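Local coordinates for protein aldehyde reductase YahK (Escherichia coli, PDB 1UUF) that reduces a wide range of aldehydes to the corresponding alcohols, using zinc and strongly preferring NADPH over NADH as electron donor, at residues T182-L187 with H215-H220; R188-G193 with F258-N263; Y348-R353 with Y358-D363. One frame throughout, in Å; residues are numbered along the deposited sequence.

Contact 1 of 3, residues T182-L187 with H215-H220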
loop_
_atom_site.group_PDB
_atom_site.type_symbol
_atom_site.label_atom_id
_atom_site.label_comp_id
_atom_site.label_asym_id
_atom_site.label_seq_id
_atom_site.Cartn_x
_atom_site.Cartn_y
_atom_site.Cartn_z
ATOM N N THR A 182 3.505 15.388 -10.335
ATOM C CA THR A 182 2.630 14.623 -9.448
ATOM C C THR A 182 2.314 13.247 -10.029
ATOM O O THR A 182 2.132 12.279 -9.286
ATOM C CB THR A 182 1.323 15.394 -9.173
ATOM O OG1 THR A 182 1.635 16.554 -8.395
ATOM C CG2 THR A 182 0.323 14.534 -8.406
ATOM N N THR A 183 2.255 13.153 -11.354
ATOM C CA THR A 183 1.977 11.868 -11.988
ATOM C C THR A 183 3.269 11.180 -12.423
ATOM O O THR A 183 3.382 9.954 -12.369
ATOM C CB THR A 183 1.014 12.021 -13.203
ATOM O OG1 THR A 183 1.556 12.949 -14.151
ATOM C CG2 THR A 183 -0.339 12.532 -12.738
ATOM N N TYR A 184 4.255 11.971 -12.839
ATOM C CA TYR A 184 5.533 11.424 -13.274
ATOM C C TYR A 184 6.227 10.679 -12.139
ATOM O O TYR A 184 6.729 9.571 -12.325
ATOM C CB TYR A 184 6.457 12.548 -13.750
ATOM C CG TYR A 184 7.791 12.080 -14.287
ATOM C CD1 TYR A 184 7.937 11.721 -15.627
ATOM C CD2 TYR A 184 8.914 12.014 -13.459
ATOM C CE1 TYR A 184 9.172 11.311 -16.134
ATOM C CE2 TYR A 184 10.150 11.601 -13.953
ATOM C CZ TYR A 184 10.270 11.255 -15.290
ATOM O OH TYR A 184 11.490 10.847 -15.780
ATOM N N SER A 185 6.257 11.291 -10.959
ATOM C CA SER A 185 6.932 10.677 -9.817
ATOM C C SER A 185 6.461 9.261 -9.468
ATOM O O SER A 185 7.279 8.340 -9.352
ATOM C CB SER A 185 6.808 11.574 -8.585
ATOM O OG SER A 185 7.625 11.075 -7.537
ATOM N N PRO A 186 5.145 9.064 -9.280
ATOM C CA PRO A 186 4.682 7.713 -8.949
ATOM C C PRO A 186 4.845 6.736 -10.112
ATOM O O PRO A 186 5.076 5.553 -9.898
ATOM C CB PRO A 186 3.222 7.929 -8.550
ATOM C CG PRO A 186 2.820 9.140 -9.347
ATOM C CD PRO A 186 4.037 10.033 -9.219
ATOM N N LEU A 187 4.726 7.227 -11.343
ATOM C CA LEU A 187 4.897 6.351 -12.496
ATOM C C LEU A 187 6.319 5.807 -12.479
ATOM O O LEU A 187 6.545 4.629 -12.762
ATOM C CB LEU A 187 4.633 7.109 -13.799
ATOM C CG LEU A 187 3.162 7.412 -14.083
ATOM C CD1 LEU A 187 3.059 8.350 -15.283
ATOM C CD2 LEU A 187 2.408 6.103 -14.339
ATOM N N HIS A 215 2.259 6.788 -21.322
ATOM C CA HIS A 215 2.400 6.384 -22.715
ATOM C C HIS A 215 3.831 6.614 -23.186
ATOM O O HIS A 215 4.433 5.750 -23.830
ATOM C CB HIS A 215 1.435 7.183 -23.600
ATOM C CG HIS A 215 1.639 6.958 -25.066
ATOM N ND1 HIS A 215 1.443 5.733 -25.665
ATOM C CD2 HIS A 215 2.050 7.796 -26.047
ATOM C CE1 HIS A 215 1.723 5.825 -26.953
ATOM N NE2 HIS A 215 2.095 7.066 -27.212
ATOM N N ALA A 216 4.378 7.782 -22.856
ATOM C CA ALA A 216 5.736 8.131 -23.256
ATOM C C ALA A 216 6.771 7.212 -22.616
ATOM O O ALA A 216 7.838 6.977 -23.186
ATOM C CB ALA A 216 6.025 9.578 -22.900
ATOM N N MET A 217 6.456 6.697 -21.431
ATOM C CA MET A 217 7.357 5.793 -20.724
ATOM C C MET A 217 7.337 4.399 -21.333
ATOM O O MET A 217 8.141 3.540 -20.970
ATOM C CB MET A 217 6.978 5.719 -19.249
ATOM C CG MET A 217 7.317 6.978 -18.482
ATOM S SD MET A 217 6.833 6.840 -16.756
ATOM C CE MET A 217 6.883 8.525 -16.273
ATOM N N GLY A 218 6.403 4.170 -22.249
ATOM C CA GLY A 218 6.328 2.883 -22.914
ATOM C C GLY A 218 5.414 1.830 -22.319
ATOM O O GLY A 218 5.437 0.685 -22.759
ATOM N N ALA A 219 4.606 2.196 -21.329
ATOM C CA ALA A 219 3.701 1.231 -20.721
ATOM C C ALA A 219 2.450 1.055 -21.576
ATOM O O ALA A 219 2.172 1.868 -22.458
ATOM C CB ALA A 219 3.304 1.695 -19.320
ATOM N N HIS A 220 1.725 -0.033 -21.340
ATOM C CA HIS A 220 0.469 -0.263 -22.036
ATOM C C HIS A 220 -0.484 0.472 -21.104
ATOM O O HIS A 220 -0.655 0.082 -19.949
ATOM C CB HIS A 220 0.129 -1.748 -22.085
ATOM C CG HIS A 220 -1.175 -2.040 -22.755
ATOM N ND1 HIS A 220 -2.387 -1.909 -22.113
ATOM C CD2 HIS A 220 -1.460 -2.427 -24.021
ATOM C CE1 HIS A 220 -3.363 -2.204 -22.953
ATOM N NE2 HIS A 220 -2.827 -2.522 -24.118
#
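Met217 reaches across to helix 176-189 and sets its terminal methyl against Tyr184 and Leu187. The thioether runs straight beyond CG (chi2 179°), which carries CE the full length of the chain away from its own backbone, to where it meets both residues. Met217 CE comes obliquely to the CD1-CE1 side of the tyrosine ring, 3.4 Å from Tyr184 CD1 and 3.6 Å from Tyr184 CE1. Met217 CE also lies 3.6 Å from Leu187 CB, and the sulfur follows behind, with Met217 SD 3.7 Å from Leu187 CB. Leucine thus meets the methionine mainly through its beta carbon, with CD1 brushing the methyl more distantly.

The tyrosine bond leaving CA does not aim at Met217; with CG opposite the backbone N (chi1 -177°), the ring swings round to bring that side to the methyl. Its hydroxyl is engaged elsewhere, in hydrogen bonds with Glu322 and with Arg188 NE, which probably limit how far the ring can shift. No hydrogen bond crosses between 182-187 and 215-220, so the contact is wholly apolar, and all three touching residues are buried. Leu213, one turn earlier on helix 205-216, extends the same apolar patch by touching Tyr184 and Leu187.

Gly218, the first residue to leave helical angles, has a positive phi and belongs to a Schellman motif; the chain then turns into strand 220-225. Met217 therefore sits at the joint of a helix and its following strand, an element of the Rossmann-type coenzyme domain, packed there against the helix whose first turn carries Cys178, a ligand of the catalytic zinc.

Contact 2 of 3, residues R188-G193 with F258-N263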
loop_
_atom_site.group_PDB
_atom_site.type_symbol
_atom_site.label_atom_id
_atom_site.label_comp_id
_atom_site.label_asym_id
_atom_site.label_seq_id
_atom_site.Cartn_x
_atom_site.Cartn_y
_atom_site.Cartn_z
ATOM N N ARG A 188 7.278 6.663 -12.136
ATOM C CA ARG A 188 8.669 6.236 -12.061
ATOM C C ARG A 188 8.902 5.366 -10.827
ATOM O O ARG A 188 9.565 4.334 -10.905
ATOM C CB ARG A 188 9.615 7.440 -12.002
ATOM C CG ARG A 188 9.784 8.194 -13.317
ATOM C CD ARG A 188 10.277 7.279 -14.435
ATOM N NE ARG A 188 10.721 8.035 -15.606
ATOM C CZ ARG A 188 10.964 7.499 -16.800
ATOM N NH1 ARG A 188 10.803 6.196 -16.993
ATOM N NH2 ARG A 188 11.380 8.265 -17.800
ATOM N N HIS A 189 8.349 5.774 -9.689
ATOM C CA HIS A 189 8.545 5.009 -8.459
ATOM C C HIS A 189 8.040 3.577 -8.570
ATOM O O HIS A 189 8.686 2.647 -8.080
ATOM C CB HIS A 189 7.866 5.696 -7.274
ATOM C CG HIS A 189 8.316 5.173 -5.946
ATOM N ND1 HIS A 189 7.468 4.532 -5.069
ATOM C CD2 HIS A 189 9.531 5.191 -5.350
ATOM C CE1 HIS A 189 8.142 4.179 -3.988
ATOM N NE2 HIS A 189 9.396 4.568 -4.132
ATOM N N TRP A 190 6.890 3.391 -9.212
ATOM C CA TRP A 190 6.345 2.050 -9.366
ATOM C C TRP A 190 6.727 1.437 -10.712
ATOM O O TRP A 190 6.081 0.520 -11.220
ATOM C CB TRP A 190 4.833 2.063 -9.126
ATOM C CG TRP A 190 4.520 1.997 -7.644
ATOM C CD1 TRP A 190 4.482 0.872 -6.861
ATOM C CD2 TRP A 190 4.291 3.105 -6.759
ATOM N NE1 TRP A 190 4.245 1.215 -5.545
ATOM C CE2 TRP A 190 4.124 2.577 -5.457
ATOM C CE3 TRP A 190 4.212 4.493 -6.940
ATOM C CZ2 TRP A 190 3.879 3.391 -4.343
ATOM C CZ3 TRP A 190 3.971 5.301 -5.831
ATOM C CH2 TRP A 190 3.807 4.745 -4.550
ATOM N N GLN A 191 7.805 1.981 -11.266
ATOM C CA GLN A 191 8.430 1.517 -12.499
ATOM C C GLN A 191 7.572 1.271 -13.732
ATOM O O GLN A 191 7.655 0.202 -14.345
ATOM C CB GLN A 191 9.235 0.256 -12.178
ATOM C CG GLN A 191 9.940 0.340 -10.829
ATOM C CD GLN A 191 10.808 -0.864 -10.523
ATOM O OE1 GLN A 191 11.186 -1.089 -9.372
ATOM N NE2 GLN A 191 11.143 -1.634 -11.549
ATOM N N ALA A 192 6.766 2.256 -14.107
ATOM C CA ALA A 192 5.937 2.120 -15.299
ATOM C C ALA A 192 6.878 2.095 -16.496
ATOM O O ALA A 192 7.851 2.842 -16.533
ATOM C CB ALA A 192 4.984 3.302 -15.416
ATOM N N GLY A 193 6.597 1.236 -17.471
ATOM C CA GLY A 193 7.457 1.164 -18.641
ATOM C C GLY A 193 7.088 0.007 -19.542
ATOM O O GLY A 193 6.056 -0.621 -19.331
ATOM N N PHE A 258 -3.435 -5.483 -13.828
ATOM C CA PHE A 258 -2.590 -4.296 -13.738
ATOM C C PHE A 258 -1.392 -4.396 -12.813
ATOM O O PHE A 258 -1.488 -4.898 -11.699
ATOM C CB PHE A 258 -3.411 -3.078 -13.312
ATOM C CG PHE A 258 -4.301 -2.541 -14.387
ATOM C CD1 PHE A 258 -5.594 -3.024 -14.542
ATOM C CD2 PHE A 258 -3.841 -1.557 -15.257
ATOM C CE1 PHE A 258 -6.421 -2.535 -15.548
ATOM C CE2 PHE A 258 -4.656 -1.061 -16.265
ATOM C CZ PHE A 258 -5.953 -1.551 -16.411
ATOM N N ASP A 259 -0.261 -3.892 -13.288
ATOM C CA ASP A 259 0.955 -3.880 -12.496
ATOM C C ASP A 259 0.857 -2.689 -11.561
ATOM O O ASP A 259 1.256 -2.751 -10.398
ATOM C CB ASP A 259 2.175 -3.701 -13.397
ATOM C CG ASP A 259 2.458 -4.922 -14.246
ATOM O OD1 ASP A 259 2.973 -5.920 -13.697
ATOM O OD2 ASP A 259 2.156 -4.884 -15.456
ATOM N N PHE A 260 0.299 -1.605 -12.087
ATOM C CA PHE A 260 0.181 -0.371 -11.331
ATOM C C PHE A 260 -1.011 0.455 -11.810
ATOM O O PHE A 260 -1.310 0.496 -12.999
ATOM C CB PHE A 260 1.477 0.427 -11.510
ATOM C CG PHE A 260 1.461 1.780 -10.863
ATOM C CD1 PHE A 260 1.327 1.907 -9.486
ATOM C CD2 PHE A 260 1.597 2.932 -11.635
ATOM C CE1 PHE A 260 1.329 3.165 -8.883
ATOM C CE2 PHE A 260 1.601 4.191 -11.044
ATOM C CZ PHE A 260 1.466 4.308 -9.663
ATOM N N ILE A 261 -1.699 1.093 -10.873
ATOM C CA ILE A 261 -2.824 1.943 -11.219
ATOM C C ILE A 261 -2.635 3.291 -10.545
ATOM O O ILE A 261 -2.487 3.371 -9.329
ATOM C CB ILE A 261 -4.173 1.349 -10.763
ATOM C CG1 ILE A 261 -4.491 0.097 -11.585
ATOM C CG2 ILE A 261 -5.288 2.376 -10.968
ATOM C CD1 ILE A 261 -5.785 -0.581 -11.196
ATOM N N LEU A 262 -2.631 4.346 -11.351
ATOM C CA LEU A 262 -2.477 5.703 -10.842
ATOM C C LEU A 262 -3.868 6.334 -10.805
ATOM O O LEU A 262 -4.463 6.593 -11.847
ATOM C CB LEU A 262 -1.561 6.505 -11.771
ATOM C CG LEU A 262 -1.295 7.954 -11.361
ATOM C CD1 LEU A 262 -0.544 7.984 -10.035
ATOM C CD2 LEU A 262 -0.494 8.642 -12.451
ATOM N N ASN A 263 -4.394 6.562 -9.605
ATOM C CA ASN A 263 -5.728 7.147 -9.472
ATOM C C ASN A 263 -5.609 8.645 -9.199
ATOM O O ASN A 263 -5.128 9.049 -8.142
ATOM C CB ASN A 263 -6.486 6.432 -8.348
ATOM C CG ASN A 263 -7.975 6.730 -8.365
ATOM O OD1 ASN A 263 -8.801 5.858 -8.070
ATOM N ND2 ASN A 263 -8.324 7.958 -8.703
#
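With Trp190 CG opposite its carbonyl carbon (chi1 -83°) and Phe260 CG opposite its backbone N (chi1 176°), the two aromatic side chains are brought against each other with their planes almost parallel, 8° apart. They are slid well past one another, the centroids of the Trp190 five-membered ring and the Phe260 ring being 4.9 Å apart, so overlap is slight. What lies over the phenyl face is instead the tryptophan beta carbon: Trp190 CB stands 3.7 Å from the Phe260 centroid, a CH-pi contact. Beyond it, Phe260 CE1 is 3.6 Å from both Trp190 CG and Trp190 CD2.

Trp190 directly follows helix 176-189, which closes in a Schellman motif with Gln191 at positive phi; Phe260 stands on strand 258-263 of the parallel Rossmann-type sheet, so the pair packs the end of this helix onto the sheet. Leu187 and Val198 also touch the phenylalanine. Replacing Phe260 by alanine would remove the ring beneath Trp190 CB and is likely to leave a gap there, with the indole freer to shift. Thr283 and Thr285 of the adjacent strand 282-286 touch the indole as well, and Arg306 of the second subunit packs on Trp190.

Contact 3 of 3, residues Y348-R353 with Y358-D363; sequences YERMLR and YRFVID
One face of the Arg350 guanidinium receives the rim of the Phe360 ring, with Phe360 CZ 3.5 Å from Arg350 CZ and above the centre of the flat group. The two planes are nearly perpendicular, 87° apart, so the phenyl presents its edge to the guanidinium and the charge does not lie over the pi face. Arg350 NE also comes close to the ring plane, 3.6 Å from Phe360 CZ, while Arg350 NH1 is as near to Phe360 CE2. Elsewhere on the rim, Met351 CG sits near the ring plane at 3.6 Å from Phe360 CD1. Its sulfur stays at the edge too: Met351 SD is 5.4 Å from the Phe360 centroid and 76° off the normal, a Met-aromatic contact beside the ring.

The arginine chain bends at its third torsion (chi3 54°), which folds the guanidinium back across the end of the phenyl. Its polar ends are used outside the two segments, NH1 in a salt bridge to Glu337 and NE in one to Asp355. These two salt bridges probably fix the rotation of the guanidinium and are likely to balance its charge where it lies on the apolar ring. The bond leaving CA of Phe360 is directed toward the helix, and the ring rim meets consecutive residues there.

This is the joint between helix 344-352 and strand 359-363 in a beta-alpha-beta unit begun by strand 336-339, which runs parallel to 359-363 and supplies Glu337 and Ile339 to touch Phe360. On its other side, strand 359-363 pairs antiparallel with 49-58. Met351 also touches Val59 and His61, bringing the end of helix 344-352 beside the loop of Cys60, a ligand of the catalytic zinc.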
loop_
_atom_site.group_PDB
_atom_site.type_symbol
_atom_site.label_atom_id
_atom_site.label_comp_id
_atom_site.label_asym_id
_atom_site.label_seq_id
_atom_site.Cartn_x
_atom_site.Cartn_y
_atom_site.Cartn_z
ATOM N N TYR A 348 -11.889 28.684 -12.131
ATOM C CA TYR A 348 -12.153 27.751 -11.043
ATOM C C TYR A 348 -13.502 27.075 -11.241
ATOM O O TYR A 348 -13.619 25.856 -11.117
ATOM C CB TYR A 348 -12.146 28.462 -9.685
ATOM C CG TYR A 348 -10.785 28.907 -9.189
ATOM C CD1 TYR A 348 -9.618 28.269 -9.607
ATOM C CD2 TYR A 348 -10.672 29.939 -8.256
ATOM C CE1 TYR A 348 -8.368 28.649 -9.104
ATOM C CE2 TYR A 348 -9.433 30.325 -7.747
ATOM C CZ TYR A 348 -8.285 29.677 -8.176
ATOM O OH TYR A 348 -7.063 30.057 -7.670
ATOM N N GLU A 349 -14.518 27.874 -11.553
ATOM C CA GLU A 349 -15.866 27.355 -11.761
ATOM C C GLU A 349 -15.870 26.244 -12.804
ATOM O O GLU A 349 -16.460 25.185 -12.594
ATOM C CB GLU A 349 -16.802 28.483 -12.200
ATOM C CG GLU A 349 -16.772 29.708 -11.294
ATOM C CD GLU A 349 -17.209 29.409 -9.869
ATOM O OE1 GLU A 349 -17.116 30.319 -9.019
ATOM O OE2 GLU A 349 -17.649 28.270 -9.598
ATOM N N ARG A 350 -15.200 26.486 -13.927
ATOM C CA ARG A 350 -15.133 25.497 -14.995
ATOM C C ARG A 350 -14.350 24.257 -14.569
ATOM O O ARG A 350 -14.702 23.137 -14.932
ATOM C CB ARG A 350 -14.505 26.121 -16.245
ATOM C CG ARG A 350 -15.382 27.180 -16.905
ATOM C CD ARG A 350 -14.715 27.786 -18.129
ATOM N NE ARG A 350 -14.306 26.763 -19.089
ATOM C CZ ARG A 350 -13.543 26.999 -20.151
ATOM N NH1 ARG A 350 -13.106 28.228 -20.396
ATOM N NH2 ARG A 350 -13.198 26.002 -20.955
ATOM N N MET A 351 -13.287 24.461 -13.797
ATOM C CA MET A 351 -12.470 23.348 -13.326
ATOM C C MET A 351 -13.297 22.373 -12.498
ATOM O O MET A 351 -13.124 21.157 -12.595
ATOM C CB MET A 351 -11.307 23.868 -12.481
ATOM C CG MET A 351 -10.250 24.603 -13.280
ATOM S SD MET A 351 -9.022 25.367 -12.219
ATOM C CE MET A 351 -8.288 23.912 -11.460
ATOM N N LEU A 352 -14.193 22.916 -11.683
ATOM C CA LEU A 352 -15.049 22.101 -10.830
ATOM C C LEU A 352 -16.015 21.245 -11.643
ATOM O O LEU A 352 -16.528 20.236 -11.156
ATOM C CB LEU A 352 -15.828 22.999 -9.868
ATOM C CG LEU A 352 -14.979 23.714 -8.811
ATOM C CD1 LEU A 352 -15.844 24.663 -8.000
ATOM C CD2 LEU A 352 -14.321 22.683 -7.909
ATOM N N ARG A 353 -16.260 21.652 -12.884
ATOM C CA ARG A 353 -17.162 20.915 -13.758
ATOM C C ARG A 353 -16.363 20.090 -14.756
ATOM O O ARG A 353 -16.934 19.389 -15.590
ATOM C CB ARG A 353 -18.074 21.880 -14.519
ATOM C CG ARG A 353 -18.858 22.836 -13.639
ATOM C CD ARG A 353 -19.725 23.751 -14.486
ATOM N NE ARG A 353 -18.947 24.402 -15.538
ATOM C CZ ARG A 353 -19.450 25.248 -16.430
ATOM N NH1 ARG A 353 -18.662 25.790 -17.351
ATOM N NH2 ARG A 353 -20.740 25.558 -16.404
ATOM N N TYR A 358 -6.705 20.651 -20.983
ATOM C CA TYR A 358 -7.140 20.076 -19.712
ATOM C C TYR A 358 -6.582 20.866 -18.545
ATOM O O TYR A 358 -6.728 20.468 -17.388
ATOM C CB TYR A 358 -6.660 18.632 -19.592
ATOM C CG TYR A 358 -7.346 17.705 -20.552
ATOM C CD1 TYR A 358 -6.918 17.593 -21.871
ATOM C CD2 TYR A 358 -8.476 16.995 -20.159
ATOM C CE1 TYR A 358 -7.607 16.797 -22.781
ATOM C CE2 TYR A 358 -9.171 16.199 -21.055
ATOM C CZ TYR A 358 -8.733 16.105 -22.363
ATOM O OH TYR A 358 -9.432 15.330 -23.254
ATOM N N ARG A 359 -5.950 21.990 -18.854
ATOM C CA ARG A 359 -5.341 22.815 -17.828
ATOM C C ARG A 359 -5.404 24.286 -18.197
ATOM O O ARG A 359 -5.078 24.664 -19.322
ATOM C CB ARG A 359 -3.874 22.405 -17.657
ATOM C CG ARG A 359 -3.513 21.800 -16.307
ATOM C CD ARG A 359 -3.479 22.860 -15.219
ATOM N NE ARG A 359 -2.889 22.361 -13.976
ATOM C CZ ARG A 359 -3.473 21.486 -13.162
ATOM N NH1 ARG A 359 -4.672 21.001 -13.451
ATOM N NH2 ARG A 359 -2.856 21.100 -12.053
ATOM N N PHE A 360 -5.838 25.116 -17.256
ATOM C CA PHE A 360 -5.868 26.547 -17.505
ATOM C C PHE A 360 -4.477 27.077 -17.191
ATOM O O PHE A 360 -3.836 26.624 -16.242
ATOM C CB PHE A 360 -6.877 27.256 -16.596
ATOM C CG PHE A 360 -8.307 27.066 -17.002
ATOM C CD1 PHE A 360 -9.170 26.305 -16.222
ATOM C CD2 PHE A 360 -8.795 27.655 -18.162
ATOM C CE1 PHE A 360 -10.501 26.132 -16.589
ATOM C CE2 PHE A 360 -10.126 27.490 -18.541
ATOM C CZ PHE A 360 -10.982 26.726 -17.753
ATOM N N VAL A 361 -4.005 28.020 -17.997
ATOM C CA VAL A 361 -2.705 28.635 -17.770
ATOM C C VAL A 361 -2.861 30.141 -17.907
ATOM O O VAL A 361 -3.347 30.640 -18.921
ATOM C CB VAL A 361 -1.638 28.133 -18.764
ATOM C CG1 VAL A 361 -0.340 28.920 -18.591
ATOM C CG2 VAL A 361 -1.365 26.662 -18.514
ATOM N N ILE A 362 -2.456 30.855 -16.864
ATOM C CA ILE A 362 -2.541 32.308 -16.838
ATOM C C ILE A 362 -1.420 32.966 -17.637
ATOM O O ILE A 362 -0.257 32.572 -17.545
ATOM C CB ILE A 362 -2.457 32.831 -15.386
ATOM C CG1 ILE A 362 -3.612 32.263 -14.565
ATOM C CG2 ILE A 362 -2.466 34.355 -15.376
ATOM C CD1 ILE A 362 -3.353 32.282 -13.072
ATOM N N ASP A 363 -1.788 33.967 -18.430
ATOM C CA ASP A 363 -0.830 34.734 -19.216
ATOM C C ASP A 363 -0.502 35.866 -18.247
ATOM O O ASP A 363 -1.224 36.860 -18.192
ATOM C CB ASP A 363 -1.512 35.302 -20.461
ATOM C CG ASP A 363 -0.543 35.978 -21.407
ATOM O OD1 ASP A 363 0.548 36.397 -20.966
ATOM O OD2 ASP A 363 -0.881 36.105 -22.601
#

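How the contacts relate
Contacts 1 and 2 adjoin each other in the coenzyme domain, their centres 7 Å apart, and share helix 176-189: contact 1 packs it against the end of helix 205-216, contact 2 its own end against the parallel sheet. Leu187 O and Ala192 N probably join them by a hydrogen bond. Contact 3 packs a helix on a strand of the mixed sheet, about 23 Å from contact 1 and 27 Å from contact 2, centre to centre. Contacts 1 and 3 are buried, contact 2 partly so; both 182-187 and 188-193 touch Arg306 of the second subunit. Contact 1 rests on a methionine methyl and contact 2 on nearly parallel rings, whereas contact 3 sets an arginine against an aromatic edge.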